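Local coordinates for protein isocitrate dehydrogenase [NAD] subunit 1 (Saccharomyces cerevisiae, PDB 3BLX) that catalyses the NAD(+)-dependent oxidative decarboxylation of isocitrate to 2-oxoglutarate in the mitochondrial citric acid cycle and also binds the leaders of mitochondrial mRNAs, at residues Glu43-Ile47 and Leu304-Arg310; Val67-Lys71 and Ala96-Leu101; Pro254-Gly259 and Gly272-Leu278. All coordinates share one frame; numbering follows the deposited sequence.

Contact 1 of 3, residues Glu43-Ile47 and Leu304-Arg310; sequences ENIPI and LNEYATR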
loop_
_atom_site.group_PDB
_atom_site.type_symbol
_atom_site.label_atom_id
_atom_site.label_comp_id
_atom_site.label_asym_id
_atom_site.label_seq_id
_atom_site.Cartn_x
_atom_site.Cartn_y
_atom_site.Cartn_z
ATOM N N GLU E 43 -27.643 34.094 1.269
ATOM C CA GLU E 43 -27.872 33.472 2.559
ATOM C C GLU E 43 -26.567 33.525 3.361
ATOM O O GLU E 43 -26.503 33.108 4.517
ATOM C CB GLU E 43 -28.307 32.034 2.335
ATOM C CG GLU E 43 -29.007 31.418 3.507
ATOM C CD GLU E 43 -30.387 31.988 3.721
ATOM O OE1 GLU E 43 -30.951 31.794 4.817
ATOM O OE2 GLU E 43 -30.909 32.639 2.797
ATOM N N ASN E 44 -25.530 34.062 2.718
ATOM C CA ASN E 44 -24.200 34.189 3.298
ATOM C C ASN E 44 -23.672 32.884 3.922
ATOM O O ASN E 44 -23.328 32.825 5.108
ATOM C CB ASN E 44 -24.157 35.341 4.298
ATOM C CG ASN E 44 -22.792 36.000 4.363
ATOM O OD1 ASN E 44 -22.159 36.281 3.345
ATOM N ND2 ASN E 44 -22.334 36.253 5.567
ATOM N N ILE E 45 -23.613 31.843 3.095
ATOM C CA ILE E 45 -23.180 30.515 3.511
ATOM C C ILE E 45 -21.659 30.442 3.416
ATOM O O ILE E 45 -21.059 31.037 2.502
ATOM C CB ILE E 45 -23.864 29.420 2.629
ATOM C CG1 ILE E 45 -25.369 29.404 2.892
ATOM C CG2 ILE E 45 -23.297 28.038 2.883
ATOM C CD1 ILE E 45 -26.148 28.386 2.084
ATOM N N PRO E 46 -21.025 29.731 4.375
ATOM C CA PRO E 46 -19.560 29.633 4.475
ATOM C C PRO E 46 -18.978 28.660 3.446
ATOM O O PRO E 46 -18.309 27.691 3.780
ATOM C CB PRO E 46 -19.328 29.089 5.896
ATOM C CG PRO E 46 -20.680 28.869 6.501
ATOM C CD PRO E 46 -21.696 28.941 5.422
ATOM N N ILE E 47 -19.240 28.930 2.183
ATOM C CA ILE E 47 -18.734 28.090 1.128
ATOM C C ILE E 47 -18.005 28.927 0.102
ATOM O O ILE E 47 -18.528 29.924 -0.381
ATOM C CB ILE E 47 -19.874 27.289 0.478
ATOM C CG1 ILE E 47 -20.370 26.224 1.451
ATOM C CG2 ILE E 47 -19.411 26.654 -0.816
ATOM C CD1 ILE E 47 -21.411 25.323 0.894
ATOM N N LEU E 304 -24.044 21.521 7.363
ATOM C CA LEU E 304 -24.769 22.770 7.454
ATOM C C LEU E 304 -26.220 22.380 7.686
ATOM O O LEU E 304 -26.561 21.894 8.758
ATOM C CB LEU E 304 -24.554 23.585 6.201
ATOM C CG LEU E 304 -23.064 23.974 6.092
ATOM C CD1 LEU E 304 -22.767 24.784 4.838
ATOM C CD2 LEU E 304 -22.554 24.727 7.340
ATOM N N ASN E 305 -27.082 22.568 6.710
ATOM C CA ASN E 305 -28.433 21.988 6.792
ATOM C C ASN E 305 -29.510 22.693 7.653
ATOM O O ASN E 305 -30.699 22.407 7.538
ATOM C CB ASN E 305 -28.384 20.451 7.006
ATOM C CG ASN E 305 -28.316 20.043 8.456
ATOM O OD1 ASN E 305 -28.902 20.692 9.316
ATOM N ND2 ASN E 305 -27.612 18.943 8.738
ATOM N N GLU E 306 -29.105 23.622 8.498
ATOM C CA GLU E 306 -30.044 24.623 8.958
ATOM C C GLU E 306 -30.295 25.430 7.696
ATOM O O GLU E 306 -31.442 25.621 7.296
ATOM C CB GLU E 306 -29.428 25.501 10.042
ATOM C CG GLU E 306 -28.731 24.718 11.179
ATOM C CD GLU E 306 -27.259 24.336 10.881
ATOM O OE1 GLU E 306 -26.594 25.000 10.037
ATOM O OE2 GLU E 306 -26.763 23.372 11.513
ATOM N N TYR E 307 -29.207 25.854 7.050
ATOM C CA TYR E 307 -29.282 26.513 5.748
ATOM C C TYR E 307 -30.063 25.675 4.711
ATOM O O TYR E 307 -30.745 26.209 3.832
ATOM C CB TYR E 307 -27.883 26.758 5.198
ATOM C CG TYR E 307 -27.052 27.791 5.922
ATOM C CD1 TYR E 307 -26.093 27.411 6.854
ATOM C CD2 TYR E 307 -27.192 29.139 5.642
ATOM C CE1 TYR E 307 -25.318 28.351 7.498
ATOM C CE2 TYR E 307 -26.418 30.083 6.277
ATOM C CZ TYR E 307 -25.483 29.688 7.205
ATOM O OH TYR E 307 -24.711 30.637 7.842
ATOM N N ALA E 308 -29.945 24.359 4.803
ATOM C CA ALA E 308 -30.585 23.499 3.831
ATOM C C ALA E 308 -32.082 23.455 4.032
ATOM O O ALA E 308 -32.834 23.341 3.070
ATOM C CB ALA E 308 -30.014 22.097 3.888
ATOM N N THR E 309 -32.522 23.513 5.287
ATOM C CA THR E 309 -33.948 23.445 5.579
ATOM C C THR E 309 -34.612 24.725 5.074
ATOM O O THR E 309 -35.691 24.685 4.479
ATOM C CB THR E 309 -34.214 23.250 7.081
ATOM O OG1 THR E 309 -33.430 22.152 7.560
ATOM C CG2 THR E 309 -35.669 22.947 7.318
ATOM N N ARG E 310 -33.935 25.850 5.281
ATOM C CA ARG E 310 -34.453 27.137 4.862
ATOM C C ARG E 310 -34.582 27.224 3.343
ATOM O O ARG E 310 -35.650 27.555 2.824
ATOM C CB ARG E 310 -33.569 28.265 5.396
ATOM C CG ARG E 310 -33.668 28.461 6.903
ATOM C CD ARG E 310 -32.575 29.382 7.403
ATOM N NE ARG E 310 -32.468 30.603 6.607
ATOM C CZ ARG E 310 -33.271 31.649 6.751
ATOM N NH1 ARG E 310 -34.243 31.605 7.653
ATOM N NH2 ARG E 310 -33.105 32.728 5.995
#

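Contact 2 of 3, residues Val67-Lys71 and Ala96-Leu101; sequences VESLK and ALRKQL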
loop_
_atom_site.group_PDB
_atom_site.type_symbol
_atom_site.label_atom_id
_atom_site.label_comp_id
_atom_site.label_asym_id
_atom_site.label_seq_id
_atom_site.Cartn_x
_atom_site.Cartn_y
_atom_site.Cartn_z
ATOM N N VAL E 67 -11.050 16.496 -11.645
ATOM C CA VAL E 67 -10.692 15.347 -10.843
ATOM C C VAL E 67 -9.731 15.804 -9.760
ATOM O O VAL E 67 -9.921 15.501 -8.588
ATOM C CB VAL E 67 -10.087 14.191 -11.716
ATOM C CG1 VAL E 67 -9.488 13.085 -10.860
ATOM C CG2 VAL E 67 -11.148 13.614 -12.609
ATOM N N GLU E 68 -8.726 16.568 -10.153
ATOM C CA GLU E 68 -7.712 17.056 -9.228
ATOM C C GLU E 68 -8.320 17.958 -8.138
ATOM O O GLU E 68 -7.956 17.865 -6.958
ATOM C CB GLU E 68 -6.590 17.758 -10.002
ATOM C CG GLU E 68 -5.166 17.387 -9.513
ATOM C CD GLU E 68 -4.931 15.863 -9.379
ATOM O OE1 GLU E 68 -4.345 15.440 -8.358
ATOM O OE2 GLU E 68 -5.322 15.079 -10.280
ATOM N N SER E 69 -9.270 18.796 -8.536
ATOM C CA SER E 69 -9.990 19.621 -7.591
ATOM C C SER E 69 -10.820 18.791 -6.617
ATOM O O SER E 69 -10.826 19.080 -5.424
ATOM C CB SER E 69 -10.856 20.629 -8.334
ATOM O OG SER E 69 -11.602 21.424 -7.437
ATOM N N LEU E 70 -11.505 17.755 -7.115
ATOM C CA LEU E 70 -12.255 16.853 -6.241
ATOM C C LEU E 70 -11.370 16.073 -5.293
ATOM O O LEU E 70 -11.754 15.838 -4.163
ATOM C CB LEU E 70 -13.112 15.908 -7.025
ATOM C CG LEU E 70 -14.433 16.555 -7.438
ATOM C CD1 LEU E 70 -15.072 15.748 -8.536
ATOM C CD2 LEU E 70 -15.375 16.695 -6.263
ATOM N N LYS E 71 -10.174 15.705 -5.734
ATOM C CA LYS E 71 -9.263 15.010 -4.861
ATOM C C LYS E 71 -8.868 15.868 -3.660
ATOM O O LYS E 71 -8.710 15.351 -2.544
ATOM C CB LYS E 71 -8.045 14.540 -5.637
ATOM C CG LYS E 71 -8.288 13.200 -6.310
ATOM C CD LYS E 71 -7.432 12.983 -7.555
ATOM C CE LYS E 71 -6.201 12.146 -7.286
ATOM N NZ LYS E 71 -5.634 11.737 -8.588
ATOM N N ALA E 96 -14.142 9.567 -15.610
ATOM C CA ALA E 96 -13.087 9.949 -14.676
ATOM C C ALA E 96 -13.551 9.850 -13.220
ATOM O O ALA E 96 -12.845 9.311 -12.376
ATOM C CB ALA E 96 -12.589 11.317 -14.994
ATOM N N LEU E 97 -14.742 10.361 -12.942
ATOM C CA LEU E 97 -15.317 10.297 -11.607
ATOM C C LEU E 97 -15.521 8.864 -11.171
ATOM O O LEU E 97 -15.422 8.531 -10.004
ATOM C CB LEU E 97 -16.661 11.031 -11.548
ATOM C CG LEU E 97 -16.648 12.519 -11.186
ATOM C CD1 LEU E 97 -15.359 13.169 -11.551
ATOM C CD2 LEU E 97 -17.798 13.204 -11.871
ATOM N N ARG E 98 -15.805 8.000 -12.120
ATOM C CA ARG E 98 -16.098 6.624 -11.785
ATOM C C ARG E 98 -14.812 5.764 -11.712
ATOM O O ARG E 98 -14.663 4.950 -10.817
ATOM C CB ARG E 98 -17.164 6.103 -12.755
ATOM C CG ARG E 98 -16.917 4.749 -13.320
ATOM C CD ARG E 98 -17.728 4.507 -14.571
ATOM N NE ARG E 98 -19.090 5.013 -14.450
ATOM C CZ ARG E 98 -19.667 5.794 -15.359
ATOM N NH1 ARG E 98 -19.014 6.134 -16.461
ATOM N NH2 ARG E 98 -20.901 6.223 -15.168
ATOM N N LYS E 99 -13.872 5.972 -12.628
ATOM C CA LYS E 99 -12.616 5.198 -12.628
ATOM C C LYS E 99 -11.576 5.723 -11.647
ATOM O O LYS E 99 -10.921 4.937 -10.991
ATOM C CB LYS E 99 -11.949 5.131 -14.017
ATOM C CG LYS E 99 -12.838 4.761 -15.191
ATOM C CD LYS E 99 -13.228 3.308 -15.240
ATOM C CE LYS E 99 -14.033 2.995 -16.517
ATOM N NZ LYS E 99 -14.859 1.756 -16.387
ATOM N N GLN E 100 -11.405 7.038 -11.573
ATOM C CA GLN E 100 -10.376 7.603 -10.712
ATOM C C GLN E 100 -10.846 7.852 -9.289
ATOM O O GLN E 100 -10.075 7.696 -8.354
ATOM C CB GLN E 100 -9.804 8.889 -11.297
ATOM C CG GLN E 100 -9.020 8.689 -12.562
ATOM C CD GLN E 100 -8.413 9.974 -13.058
ATOM O OE1 GLN E 100 -7.567 10.567 -12.387
ATOM N NE2 GLN E 100 -8.843 10.420 -14.245
ATOM N N LEU E 101 -12.104 8.238 -9.109
ATOM C CA LEU E 101 -12.556 8.566 -7.761
ATOM C C LEU E 101 -13.386 7.445 -7.162
ATOM O O LEU E 101 -13.769 7.501 -6.007
ATOM C CB LEU E 101 -13.361 9.852 -7.768
ATOM C CG LEU E 101 -12.625 11.091 -8.206
ATOM C CD1 LEU E 101 -13.543 12.250 -7.907
ATOM C CD2 LEU E 101 -11.282 11.194 -7.459
#

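Contact 3 of 3, residues Pro254-Gly259 and Gly272-Leu278; sequences PGLVAG and GSRHVGL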
loop_
_atom_site.group_PDB
_atom_site.type_symbol
_atom_site.label_atom_id
_atom_site.label_comp_id
_atom_site.label_asym_id
_atom_site.label_seq_id
_atom_site.Cartn_x
_atom_site.Cartn_y
_atom_site.Cartn_z
ATOM N N PRO E 254 -37.587 16.372 -15.417
ATOM C CA PRO E 254 -36.185 16.354 -15.000
ATOM C C PRO E 254 -35.817 17.566 -14.173
ATOM O O PRO E 254 -34.898 17.487 -13.371
ATOM C CB PRO E 254 -35.424 16.444 -16.329
ATOM C CG PRO E 254 -36.393 16.112 -17.371
ATOM C CD PRO E 254 -37.721 16.524 -16.873
ATOM N N GLY E 255 -36.507 18.678 -14.394
ATOM C CA GLY E 255 -36.196 19.926 -13.728
ATOM C C GLY E 255 -36.482 19.922 -12.243
ATOM O O GLY E 255 -36.122 20.867 -11.567
ATOM N N LEU E 256 -37.092 18.853 -11.735
ATOM C CA LEU E 256 -37.510 18.769 -10.327
ATOM C C LEU E 256 -36.833 17.666 -9.505
ATOM O O LEU E 256 -37.216 17.411 -8.352
ATOM C CB LEU E 256 -39.006 18.527 -10.268
ATOM C CG LEU E 256 -39.812 19.537 -11.074
ATOM C CD1 LEU E 256 -41.251 19.055 -11.250
ATOM C CD2 LEU E 256 -39.751 20.844 -10.361
ATOM N N VAL E 257 -35.831 17.026 -10.104
ATOM C CA VAL E 257 -35.223 15.823 -9.556
ATOM C C VAL E 257 -33.858 16.043 -8.947
ATOM O O VAL E 257 -32.889 16.233 -9.676
ATOM C CB VAL E 257 -34.990 14.818 -10.670
ATOM C CG1 VAL E 257 -34.368 13.560 -10.081
ATOM C CG2 VAL E 257 -36.290 14.517 -11.383
ATOM N N ALA E 258 -33.766 15.985 -7.623
ATOM C CA ALA E 258 -32.463 16.122 -6.949
ATOM C C ALA E 258 -31.610 14.859 -7.141
ATOM O O ALA E 258 -32.129 13.777 -7.369
ATOM C CB ALA E 258 -32.643 16.431 -5.467
ATOM N N GLY E 259 -30.300 15.001 -7.046
ATOM C CA GLY E 259 -29.438 13.865 -7.228
ATOM C C GLY E 259 -28.132 13.996 -6.475
ATOM O O GLY E 259 -27.693 15.115 -6.148
ATOM N N GLY E 272 -30.603 14.676 -10.687
ATOM C CA GLY E 272 -30.678 13.249 -10.765
ATOM C C GLY E 272 -31.075 12.667 -12.106
ATOM O O GLY E 272 -30.967 11.448 -12.302
ATOM N N SER E 273 -31.545 13.506 -13.024
ATOM C CA SER E 273 -32.001 13.013 -14.314
ATOM C C SER E 273 -31.135 13.490 -15.456
ATOM O O SER E 273 -31.368 13.132 -16.606
ATOM C CB SER E 273 -33.459 13.393 -14.565
ATOM O OG SER E 273 -34.303 12.322 -14.200
ATOM N N ARG E 274 -30.133 14.298 -15.140
ATOM C CA ARG E 274 -29.264 14.863 -16.162
ATOM C C ARG E 274 -30.031 15.758 -17.142
ATOM O O ARG E 274 -29.594 15.962 -18.270
ATOM C CB ARG E 274 -28.517 13.745 -16.894
ATOM C CG ARG E 274 -27.198 13.351 -16.241
ATOM C CD ARG E 274 -27.361 12.508 -14.984
ATOM N NE ARG E 274 -26.065 12.216 -14.361
ATOM C CZ ARG E 274 -25.291 11.176 -14.674
ATOM N NH1 ARG E 274 -25.687 10.316 -15.608
ATOM N NH2 ARG E 274 -24.120 10.993 -14.054
ATOM N N HIS E 275 -31.170 16.292 -16.690
ATOM C CA HIS E 275 -32.026 17.185 -17.485
ATOM C C HIS E 275 -32.314 16.619 -18.870
ATOM O O HIS E 275 -32.388 17.342 -19.868
ATOM C CB HIS E 275 -31.409 18.580 -17.595
ATOM C CG HIS E 275 -31.688 19.467 -16.416
ATOM N ND1 HIS E 275 -32.242 20.726 -16.544
ATOM C CD2 HIS E 275 -31.481 19.281 -15.089
ATOM C CE1 HIS E 275 -32.365 21.275 -15.346
ATOM N NE2 HIS E 275 -31.907 20.423 -14.446
ATOM N N VAL E 276 -32.443 15.302 -18.893
ATOM C CA VAL E 276 -32.773 14.548 -20.085
ATOM C C VAL E 276 -33.724 15.331 -21.004
ATOM O O VAL E 276 -33.287 15.941 -21.994
ATOM C CB VAL E 276 -33.365 13.157 -19.694
ATOM C CG1 VAL E 276 -32.255 12.067 -19.616
ATOM C CG2 VAL E 276 -34.146 13.260 -18.369
ATOM N N GLY E 277 -35.012 15.331 -20.663
ATOM C CA GLY E 277 -36.014 16.005 -21.474
ATOM C C GLY E 277 -36.178 17.477 -21.132
ATOM O O GLY E 277 -37.220 18.083 -21.442
ATOM N N LEU E 278 -35.160 18.042 -20.475
ATOM C CA LEU E 278 -35.080 19.486 -20.260
ATOM C C LEU E 278 -34.502 20.154 -21.495
ATOM O O LEU E 278 -33.359 20.634 -21.492
ATOM C CB LEU E 278 -34.285 19.849 -19.003
ATOM C CG LEU E 278 -35.152 20.386 -17.856
ATOM C CD1 LEU E 278 -35.113 21.916 -17.797
ATOM C CD2 LEU E 278 -36.616 19.871 -17.924
#

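Contact 1 of 3, residues Glu43-Ile47 and Leu304-Arg310
At E43 a chi1 of -161° swings CG away from the backbone N, and a bend at chi2 (71°) sends the carboxylate past the ring of Y307 to R310, whose chain bends at chi3. The motif is the turn of a beta-alpha-beta unit: helix 27-42 stops in a Schellman motif at N44, and the chain enters strand 47-51, which is parallel to strand 17-25. The start of helix 306-320 packs on that turn. R310 reaches E43 side-on, NE and NH2 converging on the single atom OE1, which lies near the guanidinium plane; the carboxylate is turned 35° from it. Y307 is touched on two aspects: E43 CG meets CD2 at the ring edge, 3.6 Å away, while I45 CB lies over one face and I45 CG1 packs against CD2. L304 extends the apolar side, its CD1 3.8 Å from I45 CG2. An alanine at E43 is likely to leave the R310 guanidinium without this carboxylate, keeping a weak bond to L346 O and a long, weak ion pair with M349 OXT. The R310 NH2 bond to E43 OE1 measures 2.6 Å and uses the syn lone pair, whereas NE arrives nearly along the C-O bond.

Contact 2 of 3, residues Val67-Lys71 and Ala96-Leu101
V67 and Q100 cross at about a right angle, the isopropyl group of V67 reaching out from helix 60-73 and the extended amide arm of Q100 passing across its end. V67 CG1, anti to the backbone N (chi1 170°), lies 3.5 Å from Q100 OE1 and carries the crossing, while CG2 turns to the other partner and meets A96 CB at 3.6 Å. One valine thus touches two successive turns of the opposing segment. One helical turn further on, L70 repeats the perpendicular arrangement twice. Its CD1 is 4.0 Å from L97 CD1, and its CB is 3.8 Å from L101 CD1. L101 therefore fits against both L70 and K71: CD1 is pressed on L70, and CD2 lies 3.8 Å from K71 CG, the two side chains here meeting at a slant. Only the aliphatic part of K71 takes part in that last contact.

No hydrogen bond or salt bridge crosses between the segments, so aliphatic groups carry most of the join, with V67, L70, L97 and L101 all buried and the Q100 amide at its exposed margin. Y266 packs on both K71 and L101, covering part of the seam.

Helix 60-73, which leads into strand 75-80, thus packs on helix 92-99 and the residues that follow it, beside the parallel strands of the isocitrate/isopropylmalate dehydrogenase fold. Helix 92-99 also carries R98, which probably binds substrate, as in relatives; its guanidinium bonds to N131 O and G89 O and forms a cation-pi pair with F136.

Contact 3 of 3, residues Pro254-Gly259 and Gly272-Leu278
G272 N donates to V257 O at 2.9 Å, the one hydrogen bond that crosses between 254-259 and 272-278. The N-H points almost straight at its acceptor (164°), yet the donor stands 42° above the carbonyl plane of V257 and does not lie on a lone pair. The bond brings the two backbones close at V257 and G272, and G272 CA comes to 3.8 Å from V257 CG1. That methyl is anti to the backbone N of V257 (chi1 -179°), which directs it over the G272 backbone and leaves CG2 to face S273 OG. Antiparallel strands 258-262 and 267-269 join the two segments, so that G272, just past the second strand, returns beside V257.

At the other end the join is apolar and centred on P254, in the 3-10 segment 254-256. Its ring is touched atom by atom: CB lies 3.7 Å from H275 CA, CG is 3.8 Å from V276 CG2, and CD is 3.7 Å from L278 CD2. The loop thus curls about the proline, a course held in part by the bond from L278 N to H275 O. L278 CD2 also reaches G255 N, and the H275 imidazole approaches G255 CA obliquely.

Around this buried pair, helix 237-251 packs on V257, S273 and V276, and L226 of a neighbouring subunit 2 chain lies against P254. Helix 289-302 covers A258 and bonds G259 N through S294 OG, while the strand itself pairs by backbone bonds with L109 of strand 105-111 and with E270, just past strand 267-269.

In the fold
Contact 3 lies deepest, its centre about 8 Å from that of the chain; contact 2 is also buried but farther out, about 17 Å away, and contact 1, at about 20 Å, is only partly buried. No two of them touch: the closest approach, between contacts 2 and 3, leaves nearest atoms about 6 Å apart. Their chemistry differs too, though not simply with depth. Contact 1 joins a helix-to-strand turn to a helix start through a salt bridge and an aromatic ring. Contact 2 packs a helix on another helix and its following residues, mostly through aliphatic groups and without a hydrogen bond. Contact 3 joins a loop to the chain leading from a 3-10 segment into strand 258-262. Helix 289-302 borders contacts 1 and 3.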